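Local coordinates for protein beta-d-glucoside glucohydrolase (Hypocrea jecorina, PDB 3ZZ1) that probably hydrolyses terminal, non-reducing beta-D-glucosyl residues with release of beta-D-glucose, as a secreted family 3 glycoside hydrolase of cellulose degradation, at residues A[391-396]-A[510-515]; A[432-437]-A[479-484]; A[451-456]-A[484-489]; A[465-470]-A[492-497]; A[475-480]-A[499-504]. One frame throughout, in Å; residues are numbered along the deposited sequence.

Contact 1 of 5, residues A[391-396]-A[510-515]; sequences YFVAPY and SGNALV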
# COMPACT_ATOMS: atom_id res chain seq x y z
N TYR A 391 -15.50 -8.71 -13.57
CA TYR A 391 -16.87 -8.79 -13.06
C TYR A 391 -16.88 -7.94 -11.79
O TYR A 391 -15.82 -7.48 -11.34
CB TYR A 391 -17.28 -10.24 -12.76
CG TYR A 391 -16.47 -10.88 -11.65
CD1 TYR A 391 -15.26 -11.52 -11.93
CD2 TYR A 391 -16.91 -10.84 -10.33
CE1 TYR A 391 -14.51 -12.11 -10.91
CE2 TYR A 391 -16.17 -11.41 -9.31
CZ TYR A 391 -14.97 -12.05 -9.61
OH TYR A 391 -14.23 -12.62 -8.60
N PHE A 392 -18.06 -7.74 -11.21
CA PHE A 392 -18.18 -7.02 -9.96
C PHE A 392 -19.42 -7.48 -9.21
O PHE A 392 -20.53 -7.40 -9.74
CB PHE A 392 -18.23 -5.51 -10.18
CG PHE A 392 -17.95 -4.69 -8.94
CD1 PHE A 392 -18.91 -4.57 -7.93
CD2 PHE A 392 -16.74 -4.02 -8.79
CE1 PHE A 392 -18.66 -3.83 -6.79
CE2 PHE A 392 -16.47 -3.26 -7.65
CZ PHE A 392 -17.44 -3.16 -6.64
N VAL A 393 -19.22 -7.97 -7.99
CA VAL A 393 -20.32 -8.41 -7.13
C VAL A 393 -20.77 -7.25 -6.23
O VAL A 393 -20.12 -6.94 -5.23
CB VAL A 393 -19.93 -9.63 -6.26
CG1 VAL A 393 -21.15 -10.17 -5.52
CG2 VAL A 393 -19.31 -10.73 -7.12
N ALA A 394 -21.89 -6.62 -6.60
CA ALA A 394 -22.45 -5.51 -5.84
C ALA A 394 -23.00 -5.96 -4.48
O ALA A 394 -23.54 -7.07 -4.38
CB ALA A 394 -23.53 -4.80 -6.65
N PRO A 395 -22.85 -5.12 -3.44
CA PRO A 395 -23.41 -5.42 -2.13
C PRO A 395 -24.89 -5.81 -2.19
O PRO A 395 -25.28 -6.81 -1.58
CB PRO A 395 -23.23 -4.12 -1.36
CG PRO A 395 -22.02 -3.51 -1.97
CD PRO A 395 -22.07 -3.87 -3.43
N TYR A 396 -25.70 -5.05 -2.94
CA TYR A 396 -27.14 -5.32 -3.02
C TYR A 396 -27.48 -6.71 -3.55
O TYR A 396 -28.28 -7.43 -2.96
CB TYR A 396 -27.89 -4.27 -3.86
CG TYR A 396 -29.30 -4.73 -4.21
CD1 TYR A 396 -30.28 -4.83 -3.22
CD2 TYR A 396 -29.62 -5.09 -5.51
CE1 TYR A 396 -31.57 -5.28 -3.54
CE2 TYR A 396 -30.90 -5.54 -5.84
CZ TYR A 396 -31.87 -5.63 -4.85
OH TYR A 396 -33.14 -6.06 -5.18
N SER A 510 -16.59 -7.26 -3.67
CA SER A 510 -17.30 -6.42 -2.69
C SER A 510 -18.44 -7.12 -1.95
O SER A 510 -18.40 -7.27 -0.72
CB SER A 510 -17.82 -5.15 -3.37
OG SER A 510 -18.52 -4.34 -2.43
N GLY A 511 -19.47 -7.52 -2.70
CA GLY A 511 -20.70 -8.06 -2.12
C GLY A 511 -20.54 -9.36 -1.36
O GLY A 511 -21.10 -9.52 -0.27
N ASN A 512 -19.79 -10.30 -1.93
CA ASN A 512 -19.55 -11.59 -1.29
C ASN A 512 -18.83 -11.43 0.03
O ASN A 512 -19.23 -12.02 1.04
CB ASN A 512 -18.76 -12.53 -2.21
CG ASN A 512 -19.57 -13.02 -3.40
OD1 ASN A 512 -20.80 -13.11 -3.34
ND2 ASN A 512 -18.88 -13.36 -4.49
N ALA A 513 -17.77 -10.62 0.02
CA ALA A 513 -16.99 -10.32 1.22
C ALA A 513 -17.84 -9.74 2.35
O ALA A 513 -17.68 -10.13 3.51
CB ALA A 513 -15.87 -9.36 0.87
N LEU A 514 -18.74 -8.82 2.00
CA LEU A 514 -19.57 -8.13 2.98
C LEU A 514 -20.59 -9.08 3.62
O LEU A 514 -20.78 -9.07 4.83
CB LEU A 514 -20.28 -6.93 2.34
CG LEU A 514 -21.15 -6.03 3.23
CD1 LEU A 514 -20.35 -5.37 4.35
CD2 LEU A 514 -21.84 -4.98 2.38
N VAL A 515 -21.23 -9.90 2.78
CA VAL A 515 -22.18 -10.91 3.24
C VAL A 515 -21.52 -11.92 4.20
O VAL A 515 -22.10 -12.26 5.23
CB VAL A 515 -22.87 -11.63 2.05
CG1 VAL A 515 -23.66 -12.84 2.52
CG2 VAL A 515 -23.78 -10.66 1.32

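Contact 2 of 5, residues A[432-437]-A[479-484]; sequences IVFITA and VVHSVG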
# COMPACT_ATOMS: atom_id res chain seq x y z
N ILE A 432 -29.65 -1.09 6.08
CA ILE A 432 -28.23 -1.05 5.76
C ILE A 432 -27.96 0.08 4.77
O ILE A 432 -28.42 0.02 3.63
CB ILE A 432 -27.71 -2.41 5.20
CG1 ILE A 432 -28.22 -3.59 6.04
CG2 ILE A 432 -26.20 -2.41 5.13
CD1 ILE A 432 -27.97 -4.98 5.44
N VAL A 433 -27.23 1.10 5.22
CA VAL A 433 -26.96 2.29 4.40
C VAL A 433 -25.52 2.28 3.87
O VAL A 433 -24.57 2.02 4.62
CB VAL A 433 -27.21 3.61 5.19
CG1 VAL A 433 -27.17 4.82 4.26
CG2 VAL A 433 -28.54 3.56 5.90
N PHE A 434 -25.39 2.57 2.58
CA PHE A 434 -24.10 2.49 1.89
C PHE A 434 -23.57 3.86 1.50
O PHE A 434 -24.20 4.58 0.72
CB PHE A 434 -24.20 1.59 0.66
CG PHE A 434 -24.33 0.13 1.00
CD1 PHE A 434 -25.56 -0.42 1.33
CD2 PHE A 434 -23.21 -0.69 1.00
CE1 PHE A 434 -25.68 -1.76 1.66
CE2 PHE A 434 -23.33 -2.03 1.32
CZ PHE A 434 -24.56 -2.57 1.66
N ILE A 435 -22.43 4.21 2.08
CA ILE A 435 -21.78 5.49 1.82
C ILE A 435 -20.34 5.28 1.38
O ILE A 435 -19.75 4.22 1.62
CB ILE A 435 -21.87 6.45 3.04
CG1 ILE A 435 -21.05 5.93 4.23
CG2 ILE A 435 -23.34 6.71 3.44
CD1 ILE A 435 -20.96 6.89 5.40
N THR A 436 -19.77 6.29 0.71
CA THR A 436 -18.42 6.20 0.17
C THR A 436 -17.64 7.51 0.29
O THR A 436 -18.21 8.58 0.52
CB THR A 436 -18.41 5.84 -1.34
OG1 THR A 436 -19.13 6.84 -2.08
CG2 THR A 436 -19.01 4.45 -1.60
N ALA A 437 -16.32 7.40 0.14
CA ALA A 437 -15.45 8.51 -0.22
C ALA A 437 -14.40 7.98 -1.18
O ALA A 437 -13.96 6.83 -1.06
CB ALA A 437 -14.82 9.13 1.00
N VAL A 479 -22.56 0.94 6.18
CA VAL A 479 -21.44 0.31 5.49
C VAL A 479 -20.72 1.38 4.68
O VAL A 479 -21.33 2.08 3.87
CB VAL A 479 -21.91 -0.85 4.58
CG1 VAL A 479 -20.73 -1.44 3.80
CG2 VAL A 479 -22.59 -1.94 5.41
N VAL A 480 -19.42 1.50 4.93
CA VAL A 480 -18.58 2.51 4.31
C VAL A 480 -17.54 1.86 3.41
O VAL A 480 -16.80 0.98 3.85
CB VAL A 480 -17.86 3.36 5.37
CG1 VAL A 480 -17.07 4.49 4.72
CG2 VAL A 480 -18.84 3.91 6.40
N HIS A 481 -17.49 2.30 2.16
CA HIS A 481 -16.40 1.94 1.26
C HIS A 481 -15.60 3.20 0.94
O HIS A 481 -16.13 4.16 0.40
CB HIS A 481 -16.92 1.28 -0.03
CG HIS A 481 -17.52 -0.07 0.19
ND1 HIS A 481 -18.88 -0.27 0.36
CD2 HIS A 481 -16.95 -1.30 0.28
CE1 HIS A 481 -19.11 -1.56 0.54
NE2 HIS A 481 -17.96 -2.21 0.49
N SER A 482 -14.31 3.19 1.30
CA SER A 482 -13.54 4.42 1.29
C SER A 482 -12.04 4.25 1.08
O SER A 482 -11.43 3.30 1.58
CB SER A 482 -13.77 5.19 2.60
OG SER A 482 -13.17 6.47 2.55
N VAL A 483 -11.47 5.20 0.35
CA VAL A 483 -10.03 5.32 0.11
C VAL A 483 -9.24 5.75 1.34
O VAL A 483 -8.01 5.73 1.33
CB VAL A 483 -9.75 6.36 -1.00
CG1 VAL A 483 -10.17 5.83 -2.36
CG2 VAL A 483 -10.44 7.68 -0.69
N GLY A 484 -9.94 6.15 2.40
CA GLY A 484 -9.28 6.63 3.62
C GLY A 484 -10.25 7.12 4.67
O GLY A 484 -11.47 7.03 4.49
O HOH W 1 -20.78 1.81 0.51

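Contact 3 of 5, residues A[451-456]-A[484-489]; sequences GDRNNL and GAIILE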
# COMPACT_ATOMS: atom_id res chain seq x y z
N GLY A 451 -7.84 14.96 -7.00
CA GLY A 451 -6.97 13.82 -6.79
C GLY A 451 -6.97 13.54 -5.31
O GLY A 451 -7.55 12.54 -4.86
N ASP A 452 -6.33 14.43 -4.55
CA ASP A 452 -6.52 14.50 -3.11
C ASP A 452 -7.99 14.86 -2.85
O ASP A 452 -8.66 15.45 -3.71
CB ASP A 452 -5.61 15.57 -2.49
CG ASP A 452 -4.16 15.45 -2.93
OD1 ASP A 452 -3.52 14.40 -2.71
OD2 ASP A 452 -3.64 16.43 -3.50
N ARG A 453 -8.49 14.50 -1.66
CA ARG A 453 -9.85 14.85 -1.26
C ARG A 453 -9.91 16.29 -0.73
O ARG A 453 -8.98 16.77 -0.08
CB ARG A 453 -10.38 13.88 -0.19
CG ARG A 453 -10.52 12.43 -0.66
CD ARG A 453 -11.15 11.55 0.40
NE ARG A 453 -10.19 11.06 1.39
CZ ARG A 453 -10.53 10.62 2.61
NH1 ARG A 453 -11.80 10.61 3.00
NH2 ARG A 453 -9.58 10.20 3.44
N ASN A 454 -11.02 16.96 -1.04
CA ASN A 454 -11.31 18.29 -0.50
C ASN A 454 -11.63 18.27 0.99
O ASN A 454 -11.32 19.22 1.71
CB ASN A 454 -12.48 18.92 -1.27
CG ASN A 454 -12.12 19.27 -2.70
OD1 ASN A 454 -10.97 19.58 -3.00
ND2 ASN A 454 -13.11 19.23 -3.58
N ASN A 455 -12.25 17.19 1.44
CA ASN A 455 -12.62 17.06 2.84
C ASN A 455 -12.71 15.60 3.26
O ASN A 455 -12.55 14.70 2.44
CB ASN A 455 -13.95 17.78 3.11
CG ASN A 455 -15.06 17.30 2.21
OD1 ASN A 455 -15.40 16.11 2.21
ND2 ASN A 455 -15.64 18.21 1.44
N LEU A 456 -13.00 15.38 4.54
CA LEU A 456 -13.10 14.04 5.08
C LEU A 456 -14.57 13.63 5.33
O LEU A 456 -14.86 12.80 6.20
CB LEU A 456 -12.24 13.90 6.35
CG LEU A 456 -10.74 14.20 6.20
CD1 LEU A 456 -10.03 14.18 7.55
CD2 LEU A 456 -10.04 13.24 5.23
N GLY A 484 -9.94 6.15 2.40
CA GLY A 484 -9.28 6.63 3.62
C GLY A 484 -10.25 7.12 4.67
O GLY A 484 -11.47 7.03 4.49
N ALA A 485 -9.70 7.65 5.76
CA ALA A 485 -10.48 8.13 6.90
C ALA A 485 -11.58 9.11 6.52
O ALA A 485 -11.40 9.99 5.68
CB ALA A 485 -9.57 8.75 7.94
N ILE A 486 -12.74 8.91 7.15
CA ILE A 486 -13.88 9.81 7.06
C ILE A 486 -14.23 10.16 8.49
O ILE A 486 -14.16 9.30 9.37
CB ILE A 486 -15.08 9.09 6.40
CG1 ILE A 486 -14.85 8.90 4.90
CG2 ILE A 486 -16.41 9.82 6.66
CD1 ILE A 486 -15.75 7.83 4.29
N ILE A 487 -14.58 11.42 8.75
CA ILE A 487 -15.07 11.80 10.07
C ILE A 487 -16.49 11.23 10.24
O ILE A 487 -17.40 11.55 9.47
CB ILE A 487 -15.04 13.34 10.28
CG1 ILE A 487 -13.64 13.90 10.02
CG2 ILE A 487 -15.54 13.71 11.68
CD1 ILE A 487 -12.58 13.57 11.07
N LEU A 488 -16.65 10.37 11.24
CA LEU A 488 -17.90 9.62 11.40
C LEU A 488 -18.78 10.16 12.53
O LEU A 488 -19.81 9.56 12.87
CB LEU A 488 -17.59 8.14 11.61
CG LEU A 488 -16.86 7.39 10.49
CD1 LEU A 488 -16.27 6.10 11.02
CD2 LEU A 488 -17.77 7.13 9.29
N GLU A 489 -18.39 11.30 13.08
CA GLU A 489 -19.03 11.88 14.27
C GLU A 489 -20.51 12.24 14.11
O GLU A 489 -21.28 12.12 15.06
CB GLU A 489 -18.24 13.08 14.78
CG GLU A 489 -16.84 12.72 15.22
CD GLU A 489 -16.82 11.66 16.30
OE1 GLU A 489 -17.46 11.87 17.35
OE2 GLU A 489 -16.15 10.62 16.09

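Contact 4 of 5, residues A[465-470]-A[492-497]; sequences LVQAVA and LALPQV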
# COMPACT_ATOMS: atom_id res chain seq x y z
N LEU A 465 -27.89 11.29 4.18
CA LEU A 465 -28.55 10.03 3.84
C LEU A 465 -28.72 9.16 5.09
O LEU A 465 -29.79 8.60 5.31
CB LEU A 465 -27.80 9.28 2.73
CG LEU A 465 -28.43 8.00 2.17
CD1 LEU A 465 -29.81 8.24 1.54
CD2 LEU A 465 -27.49 7.36 1.16
N VAL A 466 -27.66 9.06 5.90
CA VAL A 466 -27.70 8.27 7.13
C VAL A 466 -28.66 8.89 8.15
O VAL A 466 -29.42 8.17 8.81
CB VAL A 466 -26.27 8.08 7.73
CG1 VAL A 466 -26.33 7.36 9.08
CG2 VAL A 466 -25.39 7.30 6.77
N GLN A 467 -28.63 10.22 8.25
CA GLN A 467 -29.55 10.97 9.12
C GLN A 467 -31.03 10.76 8.78
O GLN A 467 -31.86 10.66 9.68
CB GLN A 467 -29.22 12.47 9.08
CG GLN A 467 -27.92 12.84 9.78
CD GLN A 467 -27.48 14.26 9.48
OE1 GLN A 467 -27.90 14.87 8.50
NE2 GLN A 467 -26.61 14.79 10.33
N ALA A 468 -31.34 10.69 7.48
CA ALA A 468 -32.71 10.47 7.02
C ALA A 468 -33.19 9.05 7.35
O ALA A 468 -34.32 8.86 7.81
CB ALA A 468 -32.83 10.74 5.54
N VAL A 469 -32.32 8.07 7.11
CA VAL A 469 -32.62 6.67 7.42
C VAL A 469 -32.81 6.48 8.93
O VAL A 469 -33.69 5.71 9.35
CB VAL A 469 -31.53 5.71 6.84
CG1 VAL A 469 -31.72 4.28 7.34
CG2 VAL A 469 -31.56 5.75 5.32
N ALA A 470 -32.02 7.19 9.73
CA ALA A 470 -32.15 7.15 11.20
C ALA A 470 -33.46 7.77 11.68
O ALA A 470 -33.99 7.39 12.73
CB ALA A 470 -30.95 7.82 11.87
N LEU A 492 -22.21 8.82 14.09
CA LEU A 492 -22.12 8.19 15.41
C LEU A 492 -23.01 8.84 16.46
O LEU A 492 -23.37 8.20 17.45
CB LEU A 492 -20.67 8.13 15.90
CG LEU A 492 -19.76 7.20 15.10
CD1 LEU A 492 -18.31 7.51 15.40
CD2 LEU A 492 -20.09 5.74 15.38
N ALA A 493 -23.35 10.11 16.24
CA ALA A 493 -24.20 10.87 17.16
C ALA A 493 -25.67 10.43 17.07
O ALA A 493 -26.47 10.74 17.95
CB ALA A 493 -24.07 12.36 16.88
N LEU A 494 -26.01 9.71 16.00
CA LEU A 494 -27.35 9.17 15.81
C LEU A 494 -27.51 7.87 16.58
O LEU A 494 -26.86 6.88 16.25
CB LEU A 494 -27.64 8.94 14.32
CG LEU A 494 -27.58 10.14 13.38
CD1 LEU A 494 -27.36 9.66 11.95
CD2 LEU A 494 -28.85 10.98 13.47
N PRO A 495 -28.37 7.87 17.61
CA PRO A 495 -28.57 6.68 18.45
C PRO A 495 -29.10 5.47 17.68
O PRO A 495 -28.95 4.33 18.14
CB PRO A 495 -29.61 7.15 19.48
CG PRO A 495 -29.56 8.63 19.45
CD PRO A 495 -29.23 8.99 18.03
N GLN A 496 -29.70 5.72 16.52
CA GLN A 496 -30.27 4.67 15.67
C GLN A 496 -29.19 3.86 14.93
O GLN A 496 -29.42 2.69 14.57
CB GLN A 496 -31.26 5.27 14.67
CG GLN A 496 -32.50 5.90 15.31
CD GLN A 496 -32.30 7.35 15.74
OE1 GLN A 496 -31.25 7.96 15.48
NE2 GLN A 496 -33.31 7.91 16.39
N VAL A 497 -28.04 4.48 14.68
CA VAL A 497 -26.90 3.81 14.06
C VAL A 497 -26.29 2.84 15.08
O VAL A 497 -25.63 3.26 16.03
CB VAL A 497 -25.84 4.81 13.55
CG1 VAL A 497 -24.57 4.09 13.06
CG2 VAL A 497 -26.41 5.67 12.44

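Contact 5 of 5, residues A[475-480]-A[499-504]; sequences NVIVVV and AVVWAG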
# COMPACT_ATOMS: atom_id res chain seq x y z
N ASN A 475 -32.78 0.74 13.79
CA ASN A 475 -31.69 -0.23 13.68
C ASN A 475 -30.91 -0.09 12.38
O ASN A 475 -31.08 -0.87 11.44
CB ASN A 475 -32.24 -1.65 13.82
CG ASN A 475 -32.70 -1.96 15.22
OD1 ASN A 475 -31.89 -1.99 16.16
ND2 ASN A 475 -34.00 -2.19 15.39
N VAL A 476 -30.03 0.91 12.36
CA VAL A 476 -29.30 1.27 11.15
C VAL A 476 -27.88 0.69 11.18
O VAL A 476 -27.17 0.79 12.19
CB VAL A 476 -29.23 2.80 10.95
CG1 VAL A 476 -28.54 3.15 9.64
CG2 VAL A 476 -30.63 3.40 10.99
N ILE A 477 -27.50 0.06 10.07
CA ILE A 477 -26.15 -0.42 9.87
C ILE A 477 -25.54 0.40 8.75
O ILE A 477 -26.07 0.47 7.65
CB ILE A 477 -26.12 -1.93 9.52
CG1 ILE A 477 -26.67 -2.75 10.69
CG2 ILE A 477 -24.68 -2.39 9.15
CD1 ILE A 477 -27.02 -4.18 10.33
N VAL A 478 -24.42 1.06 9.04
CA VAL A 478 -23.73 1.90 8.07
C VAL A 478 -22.53 1.15 7.50
O VAL A 478 -21.62 0.76 8.24
CB VAL A 478 -23.25 3.23 8.70
CG1 VAL A 478 -22.47 4.05 7.68
CG2 VAL A 478 -24.44 4.03 9.22
N VAL A 479 -22.56 0.94 6.18
CA VAL A 479 -21.44 0.31 5.49
C VAL A 479 -20.72 1.38 4.68
O VAL A 479 -21.33 2.08 3.87
CB VAL A 479 -21.91 -0.85 4.58
CG1 VAL A 479 -20.73 -1.44 3.80
CG2 VAL A 479 -22.59 -1.94 5.41
N VAL A 480 -19.42 1.50 4.93
CA VAL A 480 -18.58 2.51 4.31
C VAL A 480 -17.54 1.86 3.41
O VAL A 480 -16.80 0.98 3.85
CB VAL A 480 -17.86 3.36 5.37
CG1 VAL A 480 -17.07 4.49 4.72
CG2 VAL A 480 -18.84 3.91 6.40
N ALA A 499 -24.58 -0.22 14.07
CA ALA A 499 -23.36 -0.83 13.54
C ALA A 499 -22.71 0.02 12.45
O ALA A 499 -23.40 0.60 11.61
CB ALA A 499 -23.64 -2.22 13.01
N VAL A 500 -21.38 0.08 12.50
CA VAL A 500 -20.59 0.73 11.46
C VAL A 500 -19.55 -0.25 10.91
O VAL A 500 -18.69 -0.74 11.64
CB VAL A 500 -19.91 2.03 11.96
CG1 VAL A 500 -19.11 2.69 10.84
CG2 VAL A 500 -20.94 3.02 12.50
N VAL A 501 -19.67 -0.53 9.61
CA VAL A 501 -18.81 -1.47 8.92
C VAL A 501 -17.87 -0.70 7.99
O VAL A 501 -18.29 -0.21 6.94
CB VAL A 501 -19.64 -2.48 8.08
CG1 VAL A 501 -18.74 -3.53 7.45
CG2 VAL A 501 -20.71 -3.15 8.94
N TRP A 502 -16.61 -0.58 8.41
CA TRP A 502 -15.57 0.01 7.57
C TRP A 502 -15.10 -1.07 6.60
O TRP A 502 -14.19 -1.86 6.91
CB TRP A 502 -14.41 0.52 8.43
CG TRP A 502 -13.50 1.49 7.72
CD1 TRP A 502 -12.28 1.21 7.17
CD2 TRP A 502 -13.74 2.89 7.50
NE1 TRP A 502 -11.74 2.35 6.61
CE2 TRP A 502 -12.61 3.39 6.80
CE3 TRP A 502 -14.78 3.76 7.81
CZ2 TRP A 502 -12.52 4.74 6.41
CZ3 TRP A 502 -14.68 5.10 7.43
CH2 TRP A 502 -13.56 5.57 6.73
N ALA A 503 -15.73 -1.11 5.44
CA ALA A 503 -15.51 -2.20 4.49
C ALA A 503 -14.27 -1.99 3.61
O ALA A 503 -13.78 -2.94 2.99
CB ALA A 503 -16.75 -2.40 3.64
N GLY A 504 -13.77 -0.76 3.55
CA GLY A 504 -12.56 -0.45 2.80
C GLY A 504 -12.73 -0.47 1.29
O GLY A 504 -13.71 0.04 0.77
O HOH W 2 -14.36 2.16 4.12

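Contact 1 of 5, residues A[391-396]-A[510-515]
With CG1 of Val393 anti to its own nitrogen (chi1 -172°) and CG of Asn512 turned to the side of its own (chi1 -71°), the two branches of the valine meet the amide of the asparagine. The contact sets the loop leading into helix 395-404 against the first turn of helix 510-518, in the alpha/beta C-terminal domain of the family 3 glycoside hydrolase. The side chains cross at about a right angle: Val393 CG1 lies 3.7 Å from Asn512 OD1, and Val393 CG2 is equally far from Asn512 ND2. The amide takes its hydrogen bond elsewhere, from ND2 to Glu509, whose carboxylate also binds the hydroxyl of Tyr391. Were Asn512 an alanine, both methyls of Val393 would probably be left without the amide that packs on them, and Glu509 would lose one of the donors that hold it.

One polar bond joins the segments. Gly511 N donates to Val393 O at 2.7 Å, bent to 148° at the hydrogen. The close approach depends on Gly511, because a CB there would run into the carbonyl oxygens of Val393 and Ala394; CA of Pro395 can therefore come to 3.8 Å from CA of Gly511. Ala394 occupies the N-cap of helix 395-404.

Side chains before and after the glycine, those of Ser510 and Leu514, pack on the loop as well. Pro395 CB touches Leu514 CD2, and both residues rest on Phe434 of strand 430-437. Ser510 CB sits obliquely to the ring of Phe392, while Ser510 OG lies 3.6 Å from Pro395 CG.

Contact 2 of 5, residues A[432-437]-A[479-484]
Val479 N donates to Val433 O at 2.8 Å, and Ile435 N returns a bond to Val479 O, nearly straight at 171°. The series goes on with His481 N to Ile435 O, after which it lengthens: Ala437 N reaches His481 O at 3.3 Å, and Val483 N reaches Ala437 O at the same distance. This alternation is that of parallel strands, here the two of a beta-alpha-beta unit whose helix is 462-472; their axes run 21° apart. A water donates to Ile435 O and is also hydrogen-bonded to His481 ND1, so it links the imidazole to the neighbouring strand.

At the last residue of the strand, Ser482 OG donates to Gly484 O at 2.6 Å, in the carbonyl plane and on a lone pair, which ties the start of the following loop. Without the hydroxyl of Ser482, as with an alanine here, that carbonyl is likely to lose this donor and the loop to be less firmly held.

On the face carrying Phe434 and His481, Val479 lies alongside the phenylalanine. Val479 CB stands 4.1 Å from the centroid of the Phe434 ring in an off-centre CH-pi contact, and Val479 CG2 meets Ile432 CG2. Leu514 of helix 510-518 packs on the same face. His481 CE1 comes to the edge of the Phe434 ring, while Thr436 OG1 is hydrogen-bonded to Asp374. On the other face Ile435 holds CG1 between its backbone N and carbonyl carbon (chi1 67°), a placing that brings CG1 to 3.7 Å from Val480 CG2. Farther along that face, Ala437 CB lies 3.5 Å from Ser482 OG.

Contact 3 of 5, residues A[451-456]-A[484-489]
The guanidinium of Arg453 has a neighbour on each face: Gly484 N lies over one, offset toward the rim, and Leu456 CD2 lies 3.4 Å from the guanidinium plane on the opposite face, again off-centre. At its edge stands the carbonyl of Ala485. The contact joins two loops that follow strands 430-437 and 476-482, at the C-terminal ends of parallel strands in the mixed sheet of the alpha/beta domain.

Arg453 grips one oxygen end-on, with NH1 at 2.8 Å and NH2 at 2.9 Å from Ala485 O. The oxygen lies close to the guanidinium plane, although NH1 stands above the carbonyl plane, 37° out of it. The chain of the arginine bends at chi3 (-83°), turning its end to the carbonyl. NH2 also donates to Pro121 O, so the buried group bridges this loop to a part of the N-terminal family region; two bonds and this third one fix its rotation. A CB on Gly484 would collide with Arg453 NH2, so the absence of a side chain suits this approach.

Farther along, the backbones meet directly. Ile487 N donates to Leu456 O at 2.9 Å, and the same oxygen receives a CA-H contact from Ile486. Around this bond Leu456 CB packs on Ile487 CG1, with Tyr539 covering Leu456 and Ala485. Ile486 CG2 lies 3.4 Å from Leu456 O.

Contact 4 of 5, residues A[465-470]-A[492-497]
Apolar packing carries most of this contact, with Leu494 meeting three residues of helix 462-472. Its CD1 branch lies 3.8 Å from Val466 CG1 and equally close to Gln467 CA, and 4.0 Å from Ala470 CB. These residues, at positions i, i+1 and i+4, present neighbouring side chains on one side of the helix, where the leucine end packs. The leucine crosses Val466 obliquely and Gln467 at about a right angle, touching CG of the glutamine and not its amide. A second valine extends the patch: Val497 CG2 lies 3.8 Å from Val466 CG1, so Val466 CG1 touches both Leu494 and Val497.

Polar atoms enter only through van der Waals contacts. Gln496 folds at chi2 (85°) and so lays its chain over the end of the segment, with CG 3.3 Å from Ala470 O and OE1 3.6 Å from Ala470 CB. Its CB also packs on the same methyl.

The segments share no backbone bond; Gln496 is instead hydrogen-bonded to Val476 of strand 476-482. Val497 N closes on Leu494 O in a type I beta turn, which puts Gln496 in the turn and sends Val497 into the next strand.

The turn thus packs against the side of helix 462-472 as the chain passes from helix 489-492 into strand 497-502. Other residues of the helix, Leu465 and Val469, lean on Val433 of strand 430-437, while Val466 and Val497 both reach Val478 of strand 476-482.

Contact 5 of 5, residues A[475-480]-A[499-504]
From its backbone, Trp502 sends CB to the face shared with Val480, and CG lies anti to the backbone N (chi1 -163°), which brings the indole toward Val480 of the neighbouring strand. Its six-membered ring does the touching: CE3 meets Val480 CB and CG1 at 3.9 Å each, and CZ3 comes nearer, to 3.7 Å from Val480 CG1. CH2 grazes the same methyl, and NE1 turns from the valine to donate to Tyr530. A water lies over the centre of one ring face, 3.4 Å above the plane; it donates to Val480 O and accepts from Gly504 N.

The backbones run parallel, 13° apart, as the strand pair of a second beta-alpha-beta unit. Val501 N to Val478 O, at 2.7 Å and 178°, is the straightest of the bonds; Val478 N to Ala499 O and Val480 N to Val501 O flank it. Ala503 N ends the series on Val480 O at 2.8 Å, while the first, Ala499 N to Val476 O, is weak.

On the opposite face Val479 CG2 lies alongside Val501 CB at 4.0 Å, and Ile477 packs on Ala499 and Val501.

Valines, with Ile477, Ala499 and Trp502, give the pair two largely apolar faces, and the three straight central amide bonds lie buried between them. A water joins at Val480 O, which accepts from both Ala503 N and the water.

In the fold
Followed from the N terminus, the chain passes 391-396 and then strand 430-437, and the first loop closes when 479-484 pairs with that strand in contact 2. Contact 3 closes next, at 484-489, sharing Gly484 with contact 2; it crosses contacts 2 and 5 and ties loops at the C-terminal ends of the strands. Contact 4 closes at 492-497, crosses contacts 2, 3 and 5, and joins helix 462-472 to the turn before strand 497-502. Contact 5 closes at 499-504, extending the sheet from strand 476-482. Contact 1 closes last, at 510-515, and encloses the other four; there Leu514 touches Phe434, Val479 and Val501, so helices cover both sides of the sheet.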